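Ribokinase (Thermotoga maritima, PDB 1VM7) probably phosphorylates D-ribose at O-5, using ATP chelated to a divalent cation, most likely magnesium, as a member of the PfkB carbohydrate kinase family. Local coordinates at residues L15-V20 against I143-N148; V61-E66 against S296-R301; G68-T73 against G92-I97; I133-L138 against L156-R161. One frame throughout, in Å; residues are numbered along the deposited sequence.

In the fold
From the N terminus, strand 17-20 opens contact 1, which closes only when strand 143-146 pairs with it. Within that span contact 3 closes early, joining strands 69-75 and 93-98 across helix 79-90. Contact 2 opens at the end of helix 53-65 and closes last, at the loop 296-301, so it crosses contact 1 and encloses contacts 3 and 4. Contact 4 straddles strand 143-146 and so crosses contact 1 as well, while following contact 3 in series. Contacts 1 and 3 build one sheet, joined through Val-19, which pairs with strand 69-75. Contact 2 ties the end of helix 53-65, which covers one face of the sheet, to the loop before helix 301-309; contact 4 lies against the other face.

Contact 1: L15-V20 against I143-N148; sequences LVISVV and ILLLQN
Ile-143 enters the pairing through its N, which donates to Val-16 O at 2.9 Å, and its O, which accepts from Ser-18 N at 2.9 Å, nearly straight (171°). Its side chain lies alongside that of Ile-17 and points the same way, CB to Ile-17 CG1 being 4.0 Å, while CD1 reaches Leu-15 CB. Leu-144 faces the other side of the sheet; with CG anti to the backbone N (chi1 175°), its CD1 swings across to Val-20 CG2 at 3.7 Å. Leu-145 N and O bond to Ser-18 O and Val-20 N, and Leu-145 CD1 meets Ile-17 CG2 at 4.0 Å. Cutting Ile-17 back to an alanine is likely to open a gap beside Ile-143 and Leu-145, both of which the isoleucine touches. Leu-146 CD2 packs on Val-20 CB at 3.8 Å. At Gln-147 a water takes over, accepting from Gln-147 N and donating to Val-20 O; NE2, bonded to Gln-57, passes Val-19 CG1 at 3.4 Å. Within the large sheet of the ribokinase-type alpha/beta fold, strands 69-75 and 165-168 flank this parallel pair, helix 53-65 covers the face of Ile-17, Val-19 and Leu-145, and helix 152-161 that of Val-20, Leu-144 and Leu-146.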
loop_
_atom_site.group_PDB
_atom_site.type_symbol
_atom_site.label_atom_id
_atom_site.label_comp_id
_atom_site.label_asym_id
_atom_site.label_seq_id
_atom_site.Cartn_x
_atom_site.Cartn_y
_atom_site.Cartn_z
ATOM N N LEU A 15 -24.839 13.543 -27.336
ATOM C CA LEU A 15 -23.436 13.615 -27.732
ATOM C C LEU A 15 -22.653 12.537 -26.982
ATOM O O LEU A 15 -22.959 12.237 -25.831
ATOM C CB LEU A 15 -22.860 15.002 -27.444
ATOM C CG LEU A 15 -23.585 16.142 -28.159
ATOM C CD1 LEU A 15 -22.923 17.503 -27.889
ATOM C CD2 LEU A 15 -23.656 15.877 -29.659
ATOM N N VAL A 16 -21.677 11.929 -27.656
ATOM C CA VAL A 16 -20.949 10.803 -27.083
ATOM C C VAL A 16 -19.740 11.325 -26.334
ATOM O O VAL A 16 -18.988 12.143 -26.866
ATOM C CB VAL A 16 -20.511 9.770 -28.152
ATOM C CG1 VAL A 16 -19.584 8.733 -27.544
ATOM C CG2 VAL A 16 -21.722 9.102 -28.755
ATOM N N ILE A 17 -19.581 10.845 -25.100
ATOM C CA ILE A 17 -18.504 11.286 -24.196
ATOM C C ILE A 17 -17.380 10.233 -24.056
ATOM O O ILE A 17 -17.626 9.044 -23.823
ATOM C CB ILE A 17 -19.031 11.587 -22.757
ATOM C CG1 ILE A 17 -20.083 12.701 -22.764
ATOM C CG2 ILE A 17 -17.854 11.906 -21.800
ATOM C CD1 ILE A 17 -20.772 12.915 -21.417
ATOM N N SER A 18 -16.147 10.702 -24.201
ATOM C CA SER A 18 -14.972 9.931 -23.874
ATOM C C SER A 18 -14.209 10.621 -22.771
ATOM O O SER A 18 -14.118 11.847 -22.743
ATOM C CB SER A 18 -14.062 9.808 -25.079
ATOM O OG SER A 18 -14.652 9.001 -26.067
ATOM N N VAL A 19 -13.681 9.832 -21.842
ATOM C CA VAL A 19 -12.749 10.316 -20.841
ATOM C C VAL A 19 -11.413 9.687 -21.192
ATOM O O VAL A 19 -11.352 8.503 -21.501
ATOM C CB VAL A 19 -13.097 9.924 -19.349
ATOM C CG1 VAL A 19 -12.107 10.564 -18.404
ATOM C CG2 VAL A 19 -14.468 10.347 -18.955
ATOM N N VAL A 20 -10.355 10.494 -21.192
ATOM C CA VAL A 20 -9.017 9.982 -21.389
ATOM C C VAL A 20 -8.217 10.384 -20.154
ATOM O O VAL A 20 -7.969 11.551 -19.908
ATOM C CB VAL A 20 -8.364 10.510 -22.672
ATOM C CG1 VAL A 20 -6.956 9.935 -22.802
ATOM C CG2 VAL A 20 -9.215 10.151 -23.907
ATOM N N ILE A 143 -17.663 14.771 -27.004
ATOM C CA ILE A 143 -17.193 15.467 -25.812
ATOM C C ILE A 143 -16.020 14.691 -25.200
ATOM O O ILE A 143 -16.052 13.469 -25.101
ATOM C CB ILE A 143 -18.301 15.621 -24.745
ATOM C CG1 ILE A 143 -19.491 16.421 -25.286
ATOM C CG2 ILE A 143 -17.731 16.266 -23.472
ATOM C CD1 ILE A 143 -20.721 16.411 -24.359
ATOM N N LEU A 144 -14.989 15.418 -24.802
ATOM C CA LEU A 144 -13.762 14.833 -24.286
ATOM C C LEU A 144 -13.403 15.386 -22.939
ATOM O O LEU A 144 -13.225 16.611 -22.778
ATOM C CB LEU A 144 -12.588 15.098 -25.240
ATOM C CG LEU A 144 -11.181 14.654 -24.790
ATOM C CD1 LEU A 144 -11.156 13.187 -24.550
ATOM C CD2 LEU A 144 -10.140 15.031 -25.847
ATOM N N LEU A 145 -13.284 14.481 -21.959
ATOM C CA LEU A 145 -12.822 14.868 -20.625
ATOM C C LEU A 145 -11.378 14.453 -20.370
ATOM O O LEU A 145 -10.990 13.304 -20.574
ATOM C CB LEU A 145 -13.689 14.310 -19.520
ATOM C CG LEU A 145 -14.934 15.134 -19.230
ATOM C CD1 LEU A 145 -15.798 15.100 -20.446
ATOM C CD2 LEU A 145 -15.657 14.524 -18.072
ATOM N N LEU A 146 -10.607 15.428 -19.917
ATOM C CA LEU A 146 -9.193 15.273 -19.658
ATOM C C LEU A 146 -8.906 15.787 -18.263
ATOM O O LEU A 146 -9.631 16.638 -17.753
ATOM C CB LEU A 146 -8.385 16.065 -20.688
ATOM C CG LEU A 146 -8.524 15.666 -22.156
ATOM C CD1 LEU A 146 -7.878 16.678 -23.123
ATOM C CD2 LEU A 146 -7.910 14.294 -22.353
ATOM N N GLN A 147 -7.860 15.238 -17.647
ATOM C CA GLN A 147 -7.299 15.773 -16.410
ATOM C C GLN A 147 -5.784 15.806 -16.555
ATOM O O GLN A 147 -5.249 15.807 -17.679
ATOM C CB GLN A 147 -7.728 14.979 -15.182
ATOM C CG GLN A 147 -9.123 14.377 -15.255
ATOM C CD GLN A 147 -9.274 13.214 -16.222
ATOM O OE1 GLN A 147 -8.371 12.387 -16.373
ATOM N NE2 GLN A 147 -10.453 13.122 -16.853
ATOM N N ASN A 148 -5.059 15.880 -15.444
ATOM C CA ASN A 148 -3.603 15.924 -15.572
ATOM C C ASN A 148 -2.915 14.812 -14.794
ATOM O O ASN A 148 -1.888 15.062 -14.200
ATOM C CB ASN A 148 -3.071 17.295 -15.133
ATOM C CG ASN A 148 -1.602 17.505 -15.465
ATOM O OD1 ASN A 148 -1.133 17.135 -16.532
ATOM N ND2 ASN A 148 -0.887 18.142 -14.562
HETATM O O HOH W 1 -6.035 13.373 -18.914
#

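Contact 2: V61-E66 against S296-R301; sequences VAKIGE and SSIPAR
Lys-63 and Arg-301 each deliver a charged group to a backbone carbonyl across the contact. Lys-63 NZ bonds to Ile-298 O at 2.6 Å, the chain fully extended beyond CG to get there. Arg-301 NH1 donates to Ile-64 O at 2.7 Å (158° at the hydrogen); the oxygen lies in the guanidinium plane, though the donor is tilted 28° from the carbonyl plane. The bend at chi2 (46°) folds the arginine so that its CD also meets Ile-64 O, at 3.3 Å. Its remaining nitrogens are engaged by salt bridges, NH2 with Glu-270 and NE with Glu-305. The contact thus joins the last turn of helix 53-65, which Glu-66 leaves with positive phi, to the start of helix 301-309, where Ala-300 is the N-cap. Three residues before Ala-300, Ser-297 is a predicted ligand of the potassium site. Between the two polar grips, Ile-64 crosses Pro-299 obliquely: CG1 comes to 3.3 Å from Pro-299 O, and CD1 touches the proline CG. Lys-63 CD rests on Ile-298 CG2 at 4.0 Å. Further out, the Glu-66 side chain crosses that of Arg-301 at about a right angle, its CD 3.7 Å from Arg-301 CB, with the charged ends not meeting.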
loop_
_atom_site.group_PDB
_atom_site.type_symbol
_atom_site.label_atom_id
_atom_site.label_comp_id
_atom_site.label_asym_id
_atom_site.label_seq_id
_atom_site.Cartn_x
_atom_site.Cartn_y
_atom_site.Cartn_z
ATOM N N VAL A 61 -20.009 9.962 -15.395
ATOM C CA VAL A 61 -20.665 10.017 -16.678
ATOM C C VAL A 61 -21.609 8.828 -16.848
ATOM O O VAL A 61 -22.792 9.031 -17.150
ATOM C CB VAL A 61 -19.623 10.112 -17.806
ATOM C CG1 VAL A 61 -20.269 9.822 -19.151
ATOM C CG2 VAL A 61 -18.935 11.528 -17.781
ATOM N N ALA A 62 -21.098 7.622 -16.582
ATOM C CA ALA A 62 -21.841 6.386 -16.728
ATOM C C ALA A 62 -23.055 6.376 -15.824
ATOM O O ALA A 62 -24.174 6.120 -16.277
ATOM C CB ALA A 62 -20.931 5.165 -16.441
ATOM N N LYS A 63 -22.860 6.741 -14.563
ATOM C CA LYS A 63 -23.935 6.642 -13.580
ATOM C C LYS A 63 -24.983 7.737 -13.745
ATOM O O LYS A 63 -26.180 7.483 -13.619
ATOM C CB LYS A 63 -23.322 6.646 -12.180
ATOM C CG LYS A 63 -24.229 6.099 -11.083
ATOM C CD LYS A 63 -23.440 5.833 -9.803
ATOM C CE LYS A 63 -24.420 5.512 -8.660
ATOM N NZ LYS A 63 -23.718 5.652 -7.331
ATOM N N ILE A 64 -24.555 8.947 -14.084
ATOM C CA ILE A 64 -25.501 10.049 -14.220
ATOM C C ILE A 64 -26.060 10.144 -15.636
ATOM O O ILE A 64 -27.227 10.505 -15.814
ATOM C CB ILE A 64 -24.856 11.349 -13.737
ATOM C CG1 ILE A 64 -24.452 11.135 -12.259
ATOM C CG2 ILE A 64 -25.796 12.534 -13.926
ATOM C CD1 ILE A 64 -23.903 12.331 -11.583
ATOM N N GLY A 65 -25.231 9.816 -16.625
ATOM C CA GLY A 65 -25.644 9.801 -18.024
ATOM C C GLY A 65 -26.469 8.594 -18.405
ATOM O O GLY A 65 -27.275 8.652 -19.329
ATOM N N GLU A 66 -26.230 7.487 -17.713
ATOM C CA GLU A 66 -26.964 6.235 -17.914
ATOM C C GLU A 66 -26.778 5.623 -19.308
ATOM O O GLU A 66 -27.559 4.790 -19.746
ATOM C CB GLU A 66 -28.450 6.431 -17.573
ATOM C CG GLU A 66 -28.684 6.586 -16.085
ATOM C CD GLU A 66 -30.147 6.694 -15.716
ATOM O OE1 GLU A 66 -30.949 7.331 -16.456
ATOM O OE2 GLU A 66 -30.490 6.141 -14.647
ATOM N N SER A 296 -17.935 6.054 -4.410
ATOM C CA SER A 296 -19.099 5.723 -3.623
ATOM C C SER A 296 -20.035 6.936 -3.376
ATOM O O SER A 296 -21.182 6.731 -3.057
ATOM C CB SER A 296 -18.691 5.072 -2.291
ATOM O OG SER A 296 -18.120 6.025 -1.420
ATOM N N SER A 297 -19.562 8.173 -3.525
ATOM C CA SER A 297 -20.423 9.345 -3.317
ATOM C C SER A 297 -21.233 9.769 -4.544
ATOM O O SER A 297 -22.022 10.703 -4.460
ATOM C CB SER A 297 -19.591 10.562 -2.905
ATOM O OG SER A 297 -18.825 10.981 -4.036
ATOM N N ILE A 298 -20.936 9.180 -5.694
ATOM C CA ILE A 298 -21.484 9.647 -6.959
ATOM C C ILE A 298 -22.982 9.360 -6.978
ATOM O O ILE A 298 -23.387 8.218 -6.831
ATOM C CB ILE A 298 -20.784 8.969 -8.153
ATOM C CG1 ILE A 298 -19.324 9.415 -8.185
ATOM C CG2 ILE A 298 -21.500 9.333 -9.452
ATOM C CD1 ILE A 298 -18.388 8.659 -9.123
ATOM N N PRO A 299 -23.832 10.404 -7.100
ATOM C CA PRO A 299 -25.218 10.033 -7.114
ATOM C C PRO A 299 -25.695 9.348 -8.422
ATOM O O PRO A 299 -25.077 9.424 -9.477
ATOM C CB PRO A 299 -25.942 11.375 -6.917
ATOM C CG PRO A 299 -25.060 12.314 -7.549
ATOM C CD PRO A 299 -23.685 11.862 -7.205
ATOM N N ALA A 300 -26.797 8.648 -8.312
ATOM C CA ALA A 300 -27.458 8.124 -9.485
ATOM C C ALA A 300 -28.315 9.257 -10.083
ATOM O O ALA A 300 -28.713 10.197 -9.381
ATOM C CB ALA A 300 -28.319 6.925 -9.113
ATOM N N ARG A 301 -28.558 9.169 -11.386
ATOM C CA ARG A 301 -29.317 10.164 -12.113
ATOM C C ARG A 301 -30.631 10.545 -11.417
ATOM O O ARG A 301 -30.942 11.717 -11.277
ATOM C CB ARG A 301 -29.607 9.655 -13.529
ATOM C CG ARG A 301 -30.371 10.645 -14.393
ATOM C CD ARG A 301 -29.773 12.050 -14.295
ATOM N NE ARG A 301 -30.366 12.904 -15.310
ATOM C CZ ARG A 301 -29.944 13.005 -16.563
ATOM N NH1 ARG A 301 -28.912 12.304 -16.984
ATOM N NH2 ARG A 301 -30.573 13.818 -17.394
#

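Contact 3: G68-T73 against G92-I97; sequences GCRFVT and GITGYI
Ile-93 lays its CG2 methyl against Phe-71 CB, 3.5 Å away, and that methyl sits at the edge of the phenyl ring, near its plane. On the same face of the strands Ile-93 CG1 meets Cys-69 CB at 4.0 Å, so one isoleucine spans two residues of the partner strand. The Phe-71 ring stands edge-to-face with Tyr-88 of helix 79-90, and Thr-73 CB lies over one of its faces, offset toward the rim. Thr-73 OG1 is anti to the backbone N (chi1 -175°), which directs it to Ser-23 and Gly-21 O and leaves CG2 to touch Tyr-96 CB at 3.7 Å.

The backbones run parallel but not in unbroken register. Cys-69 N bonds to Gly-92 O at 3.1 Å from well above the carbonyl plane (49° out of it), Cys-69 O accepts from Thr-94 N, and Phe-71 N donates to Thr-94 O at 2.8 Å. The ladder then shifts by one residue: Phe-71 O lies 3.3 Å from Tyr-96 N at too poor an angle to bond, and the next firm link is Ile-97 N to Thr-73 O at 2.7 Å. Gly-95 sits at this shift with positive phi, where a CB would run into Phe-71 O. Past it, Val-72 CG1 meets Ile-97 CD1 at 4.1 Å on the face away from Phe-71. Two parallel neighbours linked through helix 79-90, which ends in a Schellman motif at Gly-92, form a beta-alpha-beta unit; its strand 93-98 edges the large ribokinase-fold sheet within this chain.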
loop_
_atom_site.group_PDB
_atom_site.type_symbol
_atom_site.label_atom_id
_atom_site.label_comp_id
_atom_site.label_asym_id
_atom_site.label_seq_id
_atom_site.Cartn_x
_atom_site.Cartn_y
_atom_site.Cartn_z
ATOM N N GLY A 68 -23.430 4.579 -20.112
ATOM C CA GLY A 68 -22.071 4.095 -19.986
ATOM C C GLY A 68 -21.097 5.231 -20.166
ATOM O O GLY A 68 -21.461 6.400 -20.012
ATOM N N CYS A 69 -19.852 4.891 -20.486
ATOM C CA CYS A 69 -18.827 5.887 -20.764
ATOM C C CYS A 69 -17.618 5.275 -21.451
ATOM O O CYS A 69 -17.154 4.214 -21.073
ATOM C CB CYS A 69 -18.401 6.598 -19.488
ATOM S SG CYS A 69 -17.304 8.089 -19.718
ATOM N N ARG A 70 -17.133 5.938 -22.489
ATOM C CA ARG A 70 -15.878 5.576 -23.120
ATOM C C ARG A 70 -14.762 6.197 -22.291
ATOM O O ARG A 70 -14.752 7.398 -22.004
ATOM C CB ARG A 70 -15.841 6.056 -24.554
ATOM C CG ARG A 70 -16.954 5.446 -25.353
ATOM C CD ARG A 70 -17.024 5.954 -26.750
ATOM N NE ARG A 70 -18.137 5.309 -27.448
ATOM C CZ ARG A 70 -18.187 5.090 -28.761
ATOM N NH1 ARG A 70 -17.187 5.447 -29.564
ATOM N NH2 ARG A 70 -19.261 4.497 -29.278
ATOM N N PHE A 71 -13.848 5.358 -21.854
ATOM C CA PHE A 71 -12.865 5.776 -20.897
ATOM C C PHE A 71 -11.576 5.122 -21.289
ATOM O O PHE A 71 -11.404 3.913 -21.076
ATOM C CB PHE A 71 -13.289 5.356 -19.494
ATOM C CG PHE A 71 -12.279 5.654 -18.412
ATOM C CD1 PHE A 71 -11.420 6.776 -18.486
ATOM C CD2 PHE A 71 -12.234 4.854 -17.269
ATOM C CE1 PHE A 71 -10.523 7.060 -17.498
ATOM C CE2 PHE A 71 -11.318 5.142 -16.233
ATOM C CZ PHE A 71 -10.462 6.258 -16.368
ATOM N N VAL A 72 -10.709 5.899 -21.949
ATOM C CA VAL A 72 -9.383 5.411 -22.306
ATOM C C VAL A 72 -8.516 5.609 -21.088
ATOM O O VAL A 72 -8.367 6.730 -20.558
ATOM C CB VAL A 72 -8.796 6.081 -23.575
ATOM C CG1 VAL A 72 -7.432 5.472 -23.924
ATOM C CG2 VAL A 72 -9.751 5.849 -24.724
ATOM N N THR A 73 -7.982 4.486 -20.614
ATOM C CA THR A 73 -7.209 4.487 -19.367
ATOM C C THR A 73 -6.270 3.289 -19.395
ATOM O O THR A 73 -6.553 2.290 -20.030
ATOM C CB THR A 73 -8.089 4.458 -18.077
ATOM O OG1 THR A 73 -7.260 4.571 -16.915
ATOM C CG2 THR A 73 -8.862 3.161 -17.955
ATOM N N GLY A 92 -20.958 -0.077 -17.856
ATOM C CA GLY A 92 -20.922 0.150 -19.291
ATOM C C GLY A 92 -19.769 1.027 -19.703
ATOM O O GLY A 92 -19.882 1.777 -20.671
ATOM N N ILE A 93 -18.670 0.966 -18.935
ATOM C CA ILE A 93 -17.461 1.742 -19.194
ATOM C C ILE A 93 -16.449 0.844 -19.940
ATOM O O ILE A 93 -16.063 -0.237 -19.435
ATOM C CB ILE A 93 -16.865 2.327 -17.907
ATOM C CG1 ILE A 93 -17.845 3.292 -17.242
ATOM C CG2 ILE A 93 -15.530 3.071 -18.160
ATOM C CD1 ILE A 93 -17.576 3.511 -15.741
ATOM N N THR A 94 -16.103 1.287 -21.165
ATOM C CA THR A 94 -15.243 0.571 -22.089
ATOM C C THR A 94 -14.052 1.435 -22.487
ATOM O O THR A 94 -14.123 2.658 -22.389
ATOM C CB THR A 94 -16.004 0.190 -23.359
ATOM O OG1 THR A 94 -16.538 1.361 -24.013
ATOM C CG2 THR A 94 -17.145 -0.760 -22.996
ATOM N N GLY A 95 -12.975 0.801 -22.955
ATOM C CA GLY A 95 -11.822 1.526 -23.523
ATOM C C GLY A 95 -10.530 1.410 -22.736
ATOM O O GLY A 95 -9.498 1.920 -23.158
ATOM N N TYR A 96 -10.580 0.730 -21.592
ATOM C CA TYR A 96 -9.379 0.527 -20.796
ATOM C C TYR A 96 -8.369 -0.325 -21.557
ATOM O O TYR A 96 -8.749 -1.178 -22.331
ATOM C CB TYR A 96 -9.690 -0.155 -19.469
ATOM C CG TYR A 96 -10.441 -1.458 -19.606
ATOM C CD1 TYR A 96 -9.785 -2.666 -19.848
ATOM C CD2 TYR A 96 -11.827 -1.471 -19.463
ATOM C CE1 TYR A 96 -10.516 -3.861 -19.955
ATOM C CE2 TYR A 96 -12.546 -2.615 -19.574
ATOM C CZ TYR A 96 -11.911 -3.794 -19.820
ATOM O OH TYR A 96 -12.724 -4.877 -19.905
ATOM N N ILE A 97 -7.092 -0.084 -21.269
ATOM C CA ILE A 97 -5.962 -0.765 -21.864
ATOM C C ILE A 97 -5.143 -1.388 -20.748
ATOM O O ILE A 97 -4.775 -0.692 -19.813
ATOM C CB ILE A 97 -5.055 0.242 -22.593
ATOM C CG1 ILE A 97 -5.767 0.850 -23.796
ATOM C CG2 ILE A 97 -3.713 -0.408 -23.038
ATOM C CD1 ILE A 97 -5.052 2.099 -24.317
#

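Contact 4: I133-L138 against L156-R161; sequences IDWNTL and LECAKR
The indole of Trp-135 lies between two side chains: Ile-133 CG2 is over the centre of one face, and Arg-161 covers the opposite one. The arginine guanidinium lies flat on the ring, with planes 9° apart and CZ 3.8 Å from the five-membered-ring centroid, a cation-pi stack. With CG anti to the carbonyl carbon (chi1 -63°) and the chain extended to NE, Arg-161 passes across the ring, its CD 3.8 Å from the six-membered-ring centroid and 4° off the normal, a CH-pi contact. Glu-157, one helical turn earlier, holds the guanidinium edge in a side-on salt bridge, OE2 accepting from both NE (3.0 Å) and NH2 (3.1 Å) of Arg-161, and Glu-157 CG reaches Trp-135 CZ2 at 3.6 Å. At the ring edge CH2 is 3.6 Å from Cys-158 CA, while Cys-158 SG, oblique to the ring, touches Ile-133 CD1 and Leu-138 CD2. With an alanine at Trp-135 the Arg-161 guanidinium would probably lose its aromatic platform, and Ile-133 a flat surface to pack on. Asp-134 N-caps the short helix, OD1 accepting from Thr-137 N. Through Leu-138 and Cys-158 both helices pack on the central sheet, one helical layer of this alpha/beta fold.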
loop_
_atom_site.group_PDB
_atom_site.type_symbol
_atom_site.label_atom_id
_atom_site.label_comp_id
_atom_site.label_asym_id
_atom_site.label_seq_id
_atom_site.Cartn_x
_atom_site.Cartn_y
_atom_site.Cartn_z
ATOM N N ILE A 133 -3.444 5.685 -28.122
ATOM C CA ILE A 133 -4.749 6.273 -28.369
ATOM C C ILE A 133 -5.290 5.776 -29.703
ATOM O O ILE A 133 -4.676 5.978 -30.754
ATOM C CB ILE A 133 -4.715 7.840 -28.427
ATOM C CG1 ILE A 133 -4.155 8.466 -27.135
ATOM C CG2 ILE A 133 -6.114 8.396 -28.707
ATOM C CD1 ILE A 133 -4.887 8.045 -25.867
ATOM N N ASP A 134 -6.445 5.125 -29.638
ATOM C CA ASP A 134 -7.179 4.723 -30.815
ATOM C C ASP A 134 -7.922 5.939 -31.348
ATOM O O ASP A 134 -9.076 6.180 -30.975
ATOM C CB ASP A 134 -8.160 3.653 -30.399
ATOM C CG ASP A 134 -8.832 3.021 -31.551
ATOM O OD1 ASP A 134 -8.897 3.647 -32.638
ATOM O OD2 ASP A 134 -9.295 1.879 -31.344
ATOM N N TRP A 135 -7.247 6.715 -32.193
ATOM C CA TRP A 135 -7.779 7.990 -32.679
ATOM C C TRP A 135 -9.026 7.818 -33.538
ATOM O O TRP A 135 -9.917 8.669 -33.544
ATOM C CB TRP A 135 -6.751 8.740 -33.543
ATOM C CG TRP A 135 -5.601 9.227 -32.780
ATOM C CD1 TRP A 135 -4.312 8.773 -32.861
ATOM C CD2 TRP A 135 -5.610 10.257 -31.781
ATOM N NE1 TRP A 135 -3.517 9.463 -31.973
ATOM C CE2 TRP A 135 -4.291 10.369 -31.290
ATOM C CE3 TRP A 135 -6.610 11.080 -31.242
ATOM C CZ2 TRP A 135 -3.937 11.285 -30.292
ATOM C CZ3 TRP A 135 -6.262 11.987 -30.252
ATOM C CH2 TRP A 135 -4.934 12.086 -29.789
ATOM N N ASN A 136 -9.066 6.745 -34.320
ATOM C CA ASN A 136 -10.239 6.482 -35.141
ATOM C C ASN A 136 -11.459 6.298 -34.233
ATOM O O ASN A 136 -12.495 6.918 -34.432
ATOM N N THR A 137 -11.321 5.465 -33.218
ATOM C CA THR A 137 -12.398 5.269 -32.253
ATOM C C THR A 137 -12.700 6.542 -31.467
ATOM O O THR A 137 -13.854 6.857 -31.229
ATOM C CB THR A 137 -12.035 4.157 -31.302
ATOM O OG1 THR A 137 -11.861 2.969 -32.076
ATOM C CG2 THR A 137 -13.110 3.943 -30.242
ATOM N N LEU A 138 -11.663 7.273 -31.067
ATOM C CA LEU A 138 -11.859 8.499 -30.299
ATOM C C LEU A 138 -12.631 9.550 -31.092
ATOM O O LEU A 138 -13.368 10.343 -30.517
ATOM C CB LEU A 138 -10.523 9.093 -29.860
ATOM C CG LEU A 138 -10.683 10.298 -28.921
ATOM C CD1 LEU A 138 -11.293 9.852 -27.599
ATOM C CD2 LEU A 138 -9.362 10.990 -28.685
ATOM N N LEU A 156 -2.277 16.484 -23.946
ATOM C CA LEU A 156 -2.131 17.552 -24.902
ATOM C C LEU A 156 -2.513 17.111 -26.330
ATOM O O LEU A 156 -3.227 17.810 -27.050
ATOM C CB LEU A 156 -0.695 18.065 -24.876
ATOM C CG LEU A 156 -0.312 19.100 -25.925
ATOM C CD1 LEU A 156 -1.270 20.296 -25.913
ATOM C CD2 LEU A 156 1.127 19.532 -25.668
ATOM N N GLU A 157 -2.019 15.951 -26.734
ATOM C CA GLU A 157 -2.257 15.475 -28.078
ATOM C C GLU A 157 -3.744 15.240 -28.298
ATOM O O GLU A 157 -4.249 15.561 -29.361
ATOM C CB GLU A 157 -1.441 14.205 -28.362
ATOM C CG GLU A 157 -1.406 13.786 -29.828
ATOM C CD GLU A 157 -0.663 14.769 -30.717
ATOM O OE1 GLU A 157 -0.314 15.896 -30.269
ATOM O OE2 GLU A 157 -0.423 14.410 -31.886
ATOM N N CYS A 158 -4.436 14.693 -27.296
ATOM C CA CYS A 158 -5.898 14.525 -27.356
ATOM C C CYS A 158 -6.645 15.838 -27.528
ATOM O O CYS A 158 -7.531 15.935 -28.356
ATOM C CB CYS A 158 -6.406 13.847 -26.086
ATOM S SG CYS A 158 -6.087 12.117 -26.100
ATOM N N ALA A 159 -6.300 16.830 -26.710
ATOM C CA ALA A 159 -6.923 18.150 -26.792
ATOM C C ALA A 159 -6.649 18.808 -28.146
ATOM O O ALA A 159 -7.529 19.470 -28.725
ATOM C CB ALA A 159 -6.430 19.041 -25.645
ATOM N N LYS A 160 -5.436 18.601 -28.661
ATOM C CA LYS A 160 -5.068 19.076 -30.000
ATOM C C LYS A 160 -5.900 18.424 -31.098
ATOM O O LYS A 160 -6.409 19.109 -31.992
ATOM C CB LYS A 160 -3.586 18.803 -30.305
ATOM C CG LYS A 160 -2.602 19.648 -29.540
ATOM C CD LYS A 160 -1.178 19.472 -30.086
ATOM C CE LYS A 160 -0.943 20.362 -31.261
ATOM N NZ LYS A 160 0.355 20.055 -31.929
ATOM N N ARG A 161 -6.001 17.102 -31.060
ATOM C CA ARG A 161 -6.608 16.392 -32.175
ATOM C C ARG A 161 -8.135 16.274 -32.107
ATOM O O ARG A 161 -8.777 16.046 -33.137
ATOM C CB ARG A 161 -6.019 14.993 -32.303
ATOM C CG ARG A 161 -4.557 14.973 -32.618
ATOM C CD ARG A 161 -4.261 13.713 -33.399
ATOM N NE ARG A 161 -2.900 13.259 -33.198
ATOM C CZ ARG A 161 -2.380 12.202 -33.804
ATOM N NH1 ARG A 161 -3.118 11.478 -34.657
ATOM N NH2 ARG A 161 -1.117 11.867 -33.543
#